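Local coordinates for protein alpha-galactosidase (PDB 6LCJ) that probably hydrolyses terminal alpha-galactosyl residues of oligosaccharides as a glycoside hydrolase family 36 alpha-galactosidase, with six copies of the chain in its assembly, at residues P139-F144 against V458-P463; G352-P357 against D400-Y405; E422-F427 against Y464-G469. One frame throughout, in Å; residues are numbered along the deposited sequence.

Interaction 1 (P139-F144 against V458-P463)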
loop_
_atom_site.group_PDB
_atom_site.type_symbol
_atom_site.label_atom_id
_atom_site.label_comp_id
_atom_site.label_asym_id
_atom_site.label_seq_id
_atom_site.Cartn_x
_atom_site.Cartn_y
_atom_site.Cartn_z
ATOM N N PRO E 139 -23.564 -20.174 -39.440
ATOM C CA PRO E 139 -23.552 -21.282 -38.480
ATOM C C PRO E 139 -22.137 -21.560 -37.995
ATOM O O PRO E 139 -21.174 -21.492 -38.763
ATOM C CB PRO E 139 -24.124 -22.458 -39.283
ATOM C CG PRO E 139 -24.901 -21.834 -40.371
ATOM C CD PRO E 139 -24.213 -20.546 -40.708
ATOM N N GLU E 140 -22.030 -21.867 -36.701
ATOM C CA GLU E 140 -20.741 -22.050 -36.042
ATOM C C GLU E 140 -19.822 -22.981 -36.829
ATOM O O GLU E 140 -18.679 -22.631 -37.136
ATOM C CB GLU E 140 -20.983 -22.595 -34.636
ATOM C CG GLU E 140 -19.909 -22.282 -33.629
ATOM C CD GLU E 140 -20.331 -22.660 -32.217
ATOM O OE1 GLU E 140 -21.119 -21.902 -31.599
ATOM O OE2 GLU E 140 -19.889 -23.730 -31.735
ATOM N N GLU E 141 -20.315 -24.170 -37.179
ATOM C CA GLU E 141 -19.452 -25.183 -37.778
ATOM C C GLU E 141 -19.026 -24.798 -39.190
ATOM O O GLU E 141 -17.883 -25.059 -39.594
ATOM C CB GLU E 141 -20.156 -26.541 -37.766
ATOM C CG GLU E 141 -19.891 -27.346 -36.479
ATOM C CD GLU E 141 -20.990 -28.375 -36.159
ATOM O OE1 GLU E 141 -21.856 -28.077 -35.293
ATOM O OE2 GLU E 141 -20.981 -29.483 -36.760
ATOM N N GLU E 142 -19.917 -24.177 -39.964
ATOM C CA GLU E 142 -19.517 -23.809 -41.316
ATOM C C GLU E 142 -18.459 -22.717 -41.283
ATOM O O GLU E 142 -17.488 -22.752 -42.049
ATOM C CB GLU E 142 -20.726 -23.370 -42.142
ATOM C CG GLU E 142 -20.426 -23.189 -43.654
ATOM C CD GLU E 142 -19.300 -24.107 -44.204
ATOM O OE1 GLU E 142 -19.409 -25.359 -44.066
ATOM O OE2 GLU E 142 -18.301 -23.570 -44.772
ATOM N N VAL E 143 -18.613 -21.764 -40.370
ATOM C CA VAL E 143 -17.749 -20.594 -40.329
ATOM C C VAL E 143 -16.320 -20.993 -39.940
ATOM O O VAL E 143 -15.343 -20.518 -40.536
ATOM C CB VAL E 143 -18.404 -19.559 -39.382
ATOM C CG1 VAL E 143 -17.530 -19.158 -38.251
ATOM C CG2 VAL E 143 -18.918 -18.357 -40.152
ATOM N N PHE E 144 -16.171 -21.939 -39.003
ATOM C CA PHE E 144 -14.835 -22.405 -38.637
ATOM C C PHE E 144 -14.234 -23.299 -39.713
ATOM O O PHE E 144 -13.015 -23.288 -39.925
ATOM C CB PHE E 144 -14.876 -23.136 -37.299
ATOM C CG PHE E 144 -14.795 -22.221 -36.128
ATOM C CD1 PHE E 144 -15.941 -21.621 -35.626
ATOM C CD2 PHE E 144 -13.565 -21.920 -35.556
ATOM C CE1 PHE E 144 -15.871 -20.756 -34.554
ATOM C CE2 PHE E 144 -13.473 -21.055 -34.474
ATOM C CZ PHE E 144 -14.628 -20.474 -33.968
ATOM N N VAL E 458 -17.924 -41.952 -37.191
ATOM C CA VAL E 458 -18.375 -40.924 -36.263
ATOM C C VAL E 458 -18.886 -39.745 -37.073
ATOM O O VAL E 458 -18.336 -39.413 -38.130
ATOM C CB VAL E 458 -17.264 -40.478 -35.285
ATOM C CG1 VAL E 458 -17.845 -39.607 -34.170
ATOM C CG2 VAL E 458 -16.592 -41.676 -34.668
ATOM N N ARG E 459 -19.948 -39.124 -36.581
ATOM C CA ARG E 459 -20.566 -37.989 -37.237
ATOM C C ARG E 459 -20.860 -36.957 -36.166
ATOM O O ARG E 459 -21.220 -37.318 -35.042
ATOM C CB ARG E 459 -21.849 -38.416 -37.973
ATOM C CG ARG E 459 -22.837 -37.296 -38.249
ATOM C CD ARG E 459 -23.657 -37.594 -39.492
ATOM N NE ARG E 459 -24.101 -38.987 -39.512
ATOM C CZ ARG E 459 -25.214 -39.428 -38.929
ATOM N NH1 ARG E 459 -26.005 -38.581 -38.276
ATOM N NH2 ARG E 459 -25.538 -40.716 -38.996
ATOM N N ARG E 460 -20.692 -35.680 -36.495
ATOM C CA ARG E 460 -21.012 -34.620 -35.548
ATOM C C ARG E 460 -22.444 -34.147 -35.753
ATOM O O ARG E 460 -22.832 -33.773 -36.863
ATOM C CB ARG E 460 -20.054 -33.438 -35.679
ATOM C CG ARG E 460 -19.704 -32.806 -34.329
ATOM C CD ARG E 460 -18.704 -31.672 -34.478
ATOM N NE ARG E 460 -18.397 -31.066 -33.192
ATOM C CZ ARG E 460 -17.241 -30.465 -32.918
ATOM N NH1 ARG E 460 -16.301 -30.400 -33.853
ATOM N NH2 ARG E 460 -17.020 -29.939 -31.713
ATOM N N LEU E 461 -23.226 -34.168 -34.679
ATOM C CA LEU E 461 -24.603 -33.706 -34.717
ATOM C C LEU E 461 -24.749 -32.281 -34.228
ATOM O O LEU E 461 -25.703 -31.597 -34.608
ATOM C CB LEU E 461 -25.488 -34.627 -33.874
ATOM C CG LEU E 461 -25.246 -36.102 -34.193
ATOM C CD1 LEU E 461 -25.943 -37.005 -33.189
ATOM C CD2 LEU E 461 -25.682 -36.417 -35.620
ATOM N N GLY E 462 -23.818 -31.831 -33.397
ATOM C CA GLY E 462 -23.801 -30.485 -32.887
ATOM C C GLY E 462 -22.449 -30.205 -32.274
ATOM O O GLY E 462 -21.545 -31.044 -32.313
ATOM N N PRO E 463 -22.287 -29.019 -31.689
ATOM C CA PRO E 463 -20.986 -28.666 -31.085
ATOM C C PRO E 463 -20.473 -29.672 -30.057
ATOM O O PRO E 463 -19.255 -29.855 -29.939
ATOM C CB PRO E 463 -21.270 -27.299 -30.446
ATOM C CG PRO E 463 -22.408 -26.735 -31.266
ATOM C CD PRO E 463 -23.253 -27.907 -31.650
#

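Interaction 2 (G352-P357 against D400-Y405)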
loop_
_atom_site.group_PDB
_atom_site.type_symbol
_atom_site.label_atom_id
_atom_site.label_comp_id
_atom_site.label_asym_id
_atom_site.label_seq_id
_atom_site.Cartn_x
_atom_site.Cartn_y
_atom_site.Cartn_z
ATOM N N GLY E 352 1.111 -34.331 -37.067
ATOM C CA GLY E 352 0.139 -34.424 -35.999
ATOM C C GLY E 352 0.350 -33.286 -35.016
ATOM O O GLY E 352 1.484 -32.848 -34.778
ATOM N N LEU E 353 -0.760 -32.794 -34.456
ATOM C CA LEU E 353 -0.738 -31.645 -33.560
ATOM C C LEU E 353 -1.610 -31.932 -32.344
ATOM O O LEU E 353 -2.801 -32.219 -32.486
ATOM C CB LEU E 353 -1.212 -30.386 -34.284
ATOM C CG LEU E 353 -1.283 -29.094 -33.471
ATOM C CD1 LEU E 353 0.096 -28.615 -33.146
ATOM C CD2 LEU E 353 -2.051 -28.004 -34.213
ATOM N N ARG E 354 -1.020 -31.856 -31.156
ATOM C CA ARG E 354 -1.803 -31.933 -29.928
ATOM C C ARG E 354 -2.608 -30.651 -29.761
ATOM O O ARG E 354 -2.075 -29.554 -29.930
ATOM C CB ARG E 354 -0.886 -32.163 -28.729
ATOM C CG ARG E 354 -0.309 -33.589 -28.657
ATOM C CD ARG E 354 -1.167 -34.513 -27.790
ATOM N NE ARG E 354 -1.566 -33.807 -26.589
ATOM C CZ ARG E 354 -0.872 -33.795 -25.454
ATOM N NH1 ARG E 354 0.249 -34.503 -25.329
ATOM N NH2 ARG E 354 -1.311 -33.073 -24.430
ATOM N N VAL E 355 -3.903 -30.791 -29.462
ATOM C CA VAL E 355 -4.823 -29.661 -29.373
ATOM C C VAL E 355 -5.386 -29.464 -27.974
ATOM O O VAL E 355 -6.235 -28.592 -27.780
ATOM C CB VAL E 355 -5.981 -29.789 -30.386
ATOM C CG1 VAL E 355 -5.483 -29.612 -31.803
ATOM C CG2 VAL E 355 -6.653 -31.127 -30.214
ATOM N N GLY E 356 -4.953 -30.241 -26.996
ATOM C CA GLY E 356 -5.388 -30.023 -25.640
ATOM C C GLY E 356 -4.332 -30.341 -24.600
ATOM O O GLY E 356 -3.285 -30.945 -24.881
ATOM N N PRO E 357 -4.605 -29.929 -23.360
ATOM C CA PRO E 357 -3.816 -30.401 -22.219
ATOM C C PRO E 357 -3.625 -31.902 -22.233
ATOM O O PRO E 357 -4.397 -32.645 -22.850
ATOM C CB PRO E 357 -4.661 -29.977 -21.013
ATOM C CG PRO E 357 -5.478 -28.844 -21.497
ATOM C CD PRO E 357 -5.767 -29.123 -22.938
ATOM N N ASP E 400 -4.437 -34.575 -32.720
ATOM C CA ASP E 400 -4.172 -35.556 -31.683
ATOM C C ASP E 400 -4.934 -35.203 -30.410
ATOM O O ASP E 400 -4.630 -34.177 -29.792
ATOM C CB ASP E 400 -2.678 -35.615 -31.410
ATOM C CG ASP E 400 -2.314 -36.668 -30.384
ATOM O OD1 ASP E 400 -3.220 -37.448 -29.974
ATOM O OD2 ASP E 400 -1.112 -36.727 -30.002
ATOM N N PRO E 401 -5.901 -36.009 -29.965
ATOM C CA PRO E 401 -6.636 -35.675 -28.737
ATOM C C PRO E 401 -5.951 -36.179 -27.479
ATOM O O PRO E 401 -6.502 -36.001 -26.385
ATOM C CB PRO E 401 -7.992 -36.384 -28.945
ATOM C CG PRO E 401 -7.609 -37.640 -29.686
ATOM C CD PRO E 401 -6.318 -37.321 -30.497
ATOM N N ASP E 402 -4.765 -36.777 -27.645
ATOM C CA ASP E 402 -3.960 -37.473 -26.640
ATOM C C ASP E 402 -4.484 -38.894 -26.439
ATOM O O ASP E 402 -5.447 -39.303 -27.095
ATOM C CB ASP E 402 -3.875 -36.695 -25.325
ATOM C CG ASP E 402 -2.530 -36.852 -24.671
ATOM O OD1 ASP E 402 -1.770 -37.716 -25.151
ATOM O OD2 ASP E 402 -2.232 -36.147 -23.680
ATOM N N VAL E 403 -3.831 -39.677 -25.580
ATOM C CA VAL E 403 -4.042 -41.127 -25.585
ATOM C C VAL E 403 -5.421 -41.521 -25.061
ATOM O O VAL E 403 -6.133 -40.721 -24.439
ATOM C CB VAL E 403 -2.936 -41.852 -24.788
ATOM C CG1 VAL E 403 -1.577 -41.390 -25.251
ATOM C CG2 VAL E 403 -3.121 -41.621 -23.294
ATOM N N VAL E 404 -5.795 -42.768 -25.327
ATOM C CA VAL E 404 -7.038 -43.368 -24.860
ATOM C C VAL E 404 -6.677 -44.381 -23.789
ATOM O O VAL E 404 -5.758 -45.185 -23.976
ATOM C CB VAL E 404 -7.801 -44.050 -26.010
ATOM C CG1 VAL E 404 -9.182 -44.492 -25.553
ATOM C CG2 VAL E 404 -7.892 -43.127 -27.201
ATOM N N TYR E 405 -7.389 -44.346 -22.674
ATOM C CA TYR E 405 -7.224 -45.370 -21.659
ATOM C C TYR E 405 -8.218 -46.493 -21.909
ATOM O O TYR E 405 -9.370 -46.248 -22.285
ATOM C CB TYR E 405 -7.424 -44.804 -20.250
ATOM C CG TYR E 405 -6.379 -43.798 -19.830
ATOM C CD1 TYR E 405 -5.199 -44.196 -19.215
ATOM C CD2 TYR E 405 -6.579 -42.437 -20.050
ATOM C CE1 TYR E 405 -4.240 -43.257 -18.834
ATOM C CE2 TYR E 405 -5.637 -41.491 -19.667
ATOM C CZ TYR E 405 -4.473 -41.901 -19.068
ATOM O OH TYR E 405 -3.558 -40.952 -18.684
HETATM O O HOH W 1 -4.233 -33.160 -27.497
HETATM O O HOH W 2 -5.564 -33.472 -24.988
#

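Interaction 3 (E422-F427 against Y464-G469)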
loop_
_atom_site.group_PDB
_atom_site.type_symbol
_atom_site.label_atom_id
_atom_site.label_comp_id
_atom_site.label_asym_id
_atom_site.label_seq_id
_atom_site.Cartn_x
_atom_site.Cartn_y
_atom_site.Cartn_z
ATOM N N GLU E 422 -12.246 -42.057 -25.929
ATOM C CA GLU E 422 -12.193 -42.998 -27.043
ATOM C C GLU E 422 -12.951 -42.475 -28.263
ATOM O O GLU E 422 -12.498 -42.641 -29.403
ATOM C CB GLU E 422 -12.747 -44.346 -26.604
ATOM C CG GLU E 422 -12.451 -45.460 -27.567
ATOM C CD GLU E 422 -13.351 -46.645 -27.344
ATOM O OE1 GLU E 422 -13.018 -47.467 -26.469
ATOM O OE2 GLU E 422 -14.391 -46.760 -28.036
ATOM N N ALA E 423 -14.105 -41.835 -28.042
ATOM C CA ALA E 423 -14.908 -41.336 -29.157
ATOM C C ALA E 423 -14.173 -40.253 -29.944
ATOM O O ALA E 423 -14.278 -40.196 -31.176
ATOM C CB ALA E 423 -16.245 -40.809 -28.641
ATOM N N LEU E 424 -13.427 -39.384 -29.255
ATOM C CA LEU E 424 -12.667 -38.353 -29.961
ATOM C C LEU E 424 -11.515 -38.939 -30.773
ATOM O O LEU E 424 -11.164 -38.384 -31.819
ATOM C CB LEU E 424 -12.143 -37.304 -28.979
ATOM C CG LEU E 424 -13.174 -36.309 -28.436
ATOM C CD1 LEU E 424 -12.470 -35.097 -27.877
ATOM C CD2 LEU E 424 -14.179 -35.905 -29.493
ATOM N N ALA E 425 -10.914 -40.047 -30.324
ATOM C CA ALA E 425 -9.939 -40.741 -31.165
ATOM C C ALA E 425 -10.589 -41.290 -32.434
ATOM O O ALA E 425 -10.018 -41.196 -33.526
ATOM C CB ALA E 425 -9.267 -41.873 -30.387
ATOM N N HIS E 426 -11.784 -41.867 -32.319
ATOM C CA HIS E 426 -12.481 -42.322 -33.518
ATOM C C HIS E 426 -12.778 -41.153 -34.449
ATOM O O HIS E 426 -12.561 -41.247 -35.657
ATOM C CB HIS E 426 -13.772 -43.043 -33.148
ATOM C CG HIS E 426 -13.573 -44.423 -32.607
ATOM N ND1 HIS E 426 -12.816 -45.373 -33.255
ATOM C CD2 HIS E 426 -14.059 -45.022 -31.493
ATOM C CE1 HIS E 426 -12.831 -46.494 -32.557
ATOM N NE2 HIS E 426 -13.581 -46.310 -31.486
ATOM N N PHE E 427 -13.246 -40.032 -33.904
ATOM C CA PHE E 427 -13.592 -38.900 -34.758
ATOM C C PHE E 427 -12.364 -38.338 -35.477
ATOM O O PHE E 427 -12.404 -38.069 -36.678
ATOM C CB PHE E 427 -14.279 -37.821 -33.930
ATOM C CG PHE E 427 -14.803 -36.675 -34.746
ATOM C CD1 PHE E 427 -15.990 -36.790 -35.450
ATOM C CD2 PHE E 427 -14.109 -35.476 -34.809
ATOM C CE1 PHE E 427 -16.482 -35.732 -36.192
ATOM C CE2 PHE E 427 -14.600 -34.416 -35.551
ATOM C CZ PHE E 427 -15.783 -34.551 -36.247
ATOM N N TYR E 464 -21.359 -30.336 -29.311
ATOM C CA TYR E 464 -20.933 -31.251 -28.260
ATOM C C TYR E 464 -21.615 -32.607 -28.371
ATOM O O TYR E 464 -21.575 -33.398 -27.424
ATOM C CB TYR E 464 -21.182 -30.625 -26.887
ATOM C CG TYR E 464 -20.624 -29.231 -26.836
ATOM C CD1 TYR E 464 -19.251 -29.011 -26.953
ATOM C CD2 TYR E 464 -21.460 -28.129 -26.733
ATOM C CE1 TYR E 464 -18.722 -27.732 -26.937
ATOM C CE2 TYR E 464 -20.946 -26.843 -26.709
ATOM C CZ TYR E 464 -19.576 -26.645 -26.818
ATOM O OH TYR E 464 -19.060 -25.361 -26.798
ATOM N N ARG E 465 -22.222 -32.900 -29.513
ATOM C CA ARG E 465 -22.939 -34.148 -29.711
ATOM C C ARG E 465 -22.369 -34.851 -30.927
ATOM O O ARG E 465 -22.353 -34.291 -32.025
ATOM C CB ARG E 465 -24.436 -33.901 -29.875
ATOM C CG ARG E 465 -25.003 -32.840 -28.930
ATOM C CD ARG E 465 -26.434 -33.173 -28.500
ATOM N NE ARG E 465 -27.131 -34.025 -29.467
ATOM C CZ ARG E 465 -27.619 -33.606 -30.634
ATOM N NH1 ARG E 465 -27.483 -32.329 -30.993
ATOM N NH2 ARG E 465 -28.227 -34.467 -31.448
ATOM N N PHE E 466 -21.895 -36.066 -30.727
ATOM C CA PHE E 466 -21.422 -36.893 -31.817
ATOM C C PHE E 466 -22.250 -38.164 -31.857
ATOM O O PHE E 466 -22.887 -38.551 -30.871
ATOM C CB PHE E 466 -19.938 -37.228 -31.663
ATOM C CG PHE E 466 -19.053 -36.017 -31.611
ATOM C CD1 PHE E 466 -19.065 -35.176 -30.506
ATOM C CD2 PHE E 466 -18.214 -35.716 -32.665
ATOM C CE1 PHE E 466 -18.273 -34.056 -30.463
ATOM C CE2 PHE E 466 -17.406 -34.601 -32.618
ATOM C CZ PHE E 466 -17.440 -33.766 -31.518
ATOM N N ARG E 467 -22.262 -38.790 -33.019
ATOM C CA ARG E 467 -22.804 -40.127 -33.171
ATOM C C ARG E 467 -21.636 -41.020 -33.548
ATOM O O ARG E 467 -21.088 -40.897 -34.647
ATOM C CB ARG E 467 -23.918 -40.175 -34.212
ATOM C CG ARG E 467 -24.959 -41.237 -33.895
ATOM C CD ARG E 467 -26.307 -40.947 -34.544
ATOM N NE ARG E 467 -26.426 -41.562 -35.867
ATOM C CZ ARG E 467 -26.501 -42.875 -36.084
ATOM N NH1 ARG E 467 -26.468 -43.730 -35.065
ATOM N NH2 ARG E 467 -26.615 -43.336 -37.325
ATOM N N VAL E 468 -21.243 -41.888 -32.619
ATOM C CA VAL E 468 -20.121 -42.807 -32.789
ATOM C C VAL E 468 -20.707 -44.187 -33.033
ATOM O O VAL E 468 -21.411 -44.727 -32.168
ATOM C CB VAL E 468 -19.190 -42.806 -31.564
ATOM C CG1 VAL E 468 -17.949 -43.651 -31.830
ATOM C CG2 VAL E 468 -18.795 -41.383 -31.189
ATOM N N GLY E 469 -20.415 -44.755 -34.206
ATOM C CA GLY E 469 -21.171 -45.890 -34.704
ATOM C C GLY E 469 -22.654 -45.597 -34.604
ATOM O O GLY E 469 -23.141 -44.622 -35.186
#

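Interaction 1 (P139-F144 against V458-P463)
Glu141 reaches across from the first turn of helix 140-149 and lays its two carboxylate oxygens against two parts of segment 458-463: the Gly462-Pro463 peptide link and the stem of Arg460. The contacts between the two segments are van der Waals touches. OE1 of Glu141 rests against the peptide link, 3.7 Å from Pro463 N, while OE2 of Glu141 lies 3.9 Å from Arg460 CD, where the two side chains cross at a slant. One residue earlier, Glu140 OE2 meets the proline ring 3.9 Å from Pro463 CG. With CG anti to the backbone N (chi1 -154°), Glu140 crosses the ring at about a right angle; its other oxygen, OE1, is held in a salt bridge by Arg97.

The hydrogen bonds lie within segment 458-463. Arg460, extended from CG to NE, sets its guanidinium beside the carbonyls of residues that follow: Arg460 NH2 donates to Pro463 O at 2.9 Å, close to the guanidinium plane and nearly straight (167°), and Arg460 NE makes a longer, more bent bond of 3.3 Å to Gly462 O. NH2 also reaches Leu388 O, so carbonyls on two parts of the chain fix the rotation of the head.

Charge probably adds a looser term, as Glu141 OE2 stays 4.7 Å from Arg460 NE. The contact joins a helix that follows the N-terminal beta domain to the small C-terminal sheet. Glutamates suit a helix start, whose dipole probably favours them; Glu141 and Arg460 attract at a distance, without a salt bridge, so the pull across this surface seam is probably modest.

Interaction 2 (G352-P357 against D400-Y405)
Arg354 spreads its guanidinium flat against the carboxylate of Asp402, whose OD2 sits over the centre of one face, 3.1 Å above the plane. The two flat groups are stacked, only 19° from parallel, so the salt bridge from Arg354 NH2 to Asp402 OD2, at 3.3 Å, rests on charge alone and points no N-H at the oxygen. The N-H bonds are spent in other directions. Arg354 NH2 donates to Gly356 O at 2.9 Å and forms a salt bridge with Asp358, while Arg354 NE gives its hydrogen to water 1, at the edge and in the plane of the group, 2.9 Å away. That water also accepts from Gly356 N and donates to Asp400 O, tying the two segments together. A bend at chi2 (-93°) and another at chi3 turn the arginine into this position, and they bring Arg354 CD within 3.1 Å of Asp400 OD2, a close touch of methylene on carboxylate.

Arg354 and Asp400 also pair in a parallel beta bridge between strands 352-354 and 398-400, neighbours in the eight-stranded TIM barrel. Asp400 N bonds to Leu353 O at 2.9 Å, and Val355 N returns a weak bond of 3.5 Å to Asp400 O. At the C-terminal ends of such strands, where this fold keeps its active site, the chains part into loops. Asp400 shapes its loop with an Asx turn, Asp400 OD1 accepting from Asp402 N at 2.9 Å from above the carboxylate plane. An aspartate also suits the place of Asp402: besides facing the arginine, its OD2 accepts from Val359 N and, weakly, from Tyr167 OH. A second water, water 2, donates to both Pro357 O and Pro401 O.

Interaction 3 (E422-F427 against Y464-G469)
Phe466 drives the edge of its ring into the face of Phe427, with Phe466 CE2 standing 3.7 Å above the centre of that ring. The planes are 78° apart and the centroids 5.0 Å, a T-shaped pair in which the strand supplies the wedge and the helix the flat wall. With CG anti to the backbone N (chi1 -174°), Phe427 carries its ring to where Phe466 meets its face. Leu424, nearly one turn back, adds a looser touch, Leu424 CD2 lying 4.4 Å from Phe466 CZ.

The second bump is Val468. It fits where the helix is at its lowest, over the small methyl of Ala423: Val468 CG2 meets Ala423 CB at 3.7 Å, and the other branch, Val468 CG1, reaches His426 CD2 at 4.1 Å. Helix 415-428 belongs to the TIM barrel, following strand 398-400, and here it carries the C-terminal antiparallel sheet through its middle strand; the axes of segment 422-427 and strand 465-468 cross at 76°, 9.4 Å apart at closest. Alternation along that strand sends Phe466 and Val468 to the helix.

Were Phe427 cut back to an alanine, the ring edge of Phe466 would probably lose the face it abuts and a gap would open beside it. Tyr475 and Leu388 also touch Phe466, while Val458, on the neighbouring strand, touches both His426 and Phe427.

In the fold
Interactions 1 and 3 share the C-terminal sheet: their strands, 458-462 and 465-468, are antiparallel neighbours joined by a probable hydrogen bond from Arg467 N to Arg459 O (2.7 Å), and Arg460 NE lies 3.3 Å from Phe466 CZ. Interaction 2 meets interaction 3 on another side of helix 415-428, where Val404 CG2 packs on Ala425 CB at 3.7 Å. That helix thus stands between the barrel loop 400-405 and the sheet. Interactions 1 and 2 do not touch, their nearest atoms being about 10 Å apart. Interaction 2, at the C-terminal ends of barrel strands, where TIM-barrel enzymes keep their active sites, and so probably near this one's, is the most central; interactions 1 and 3 join domains farther out.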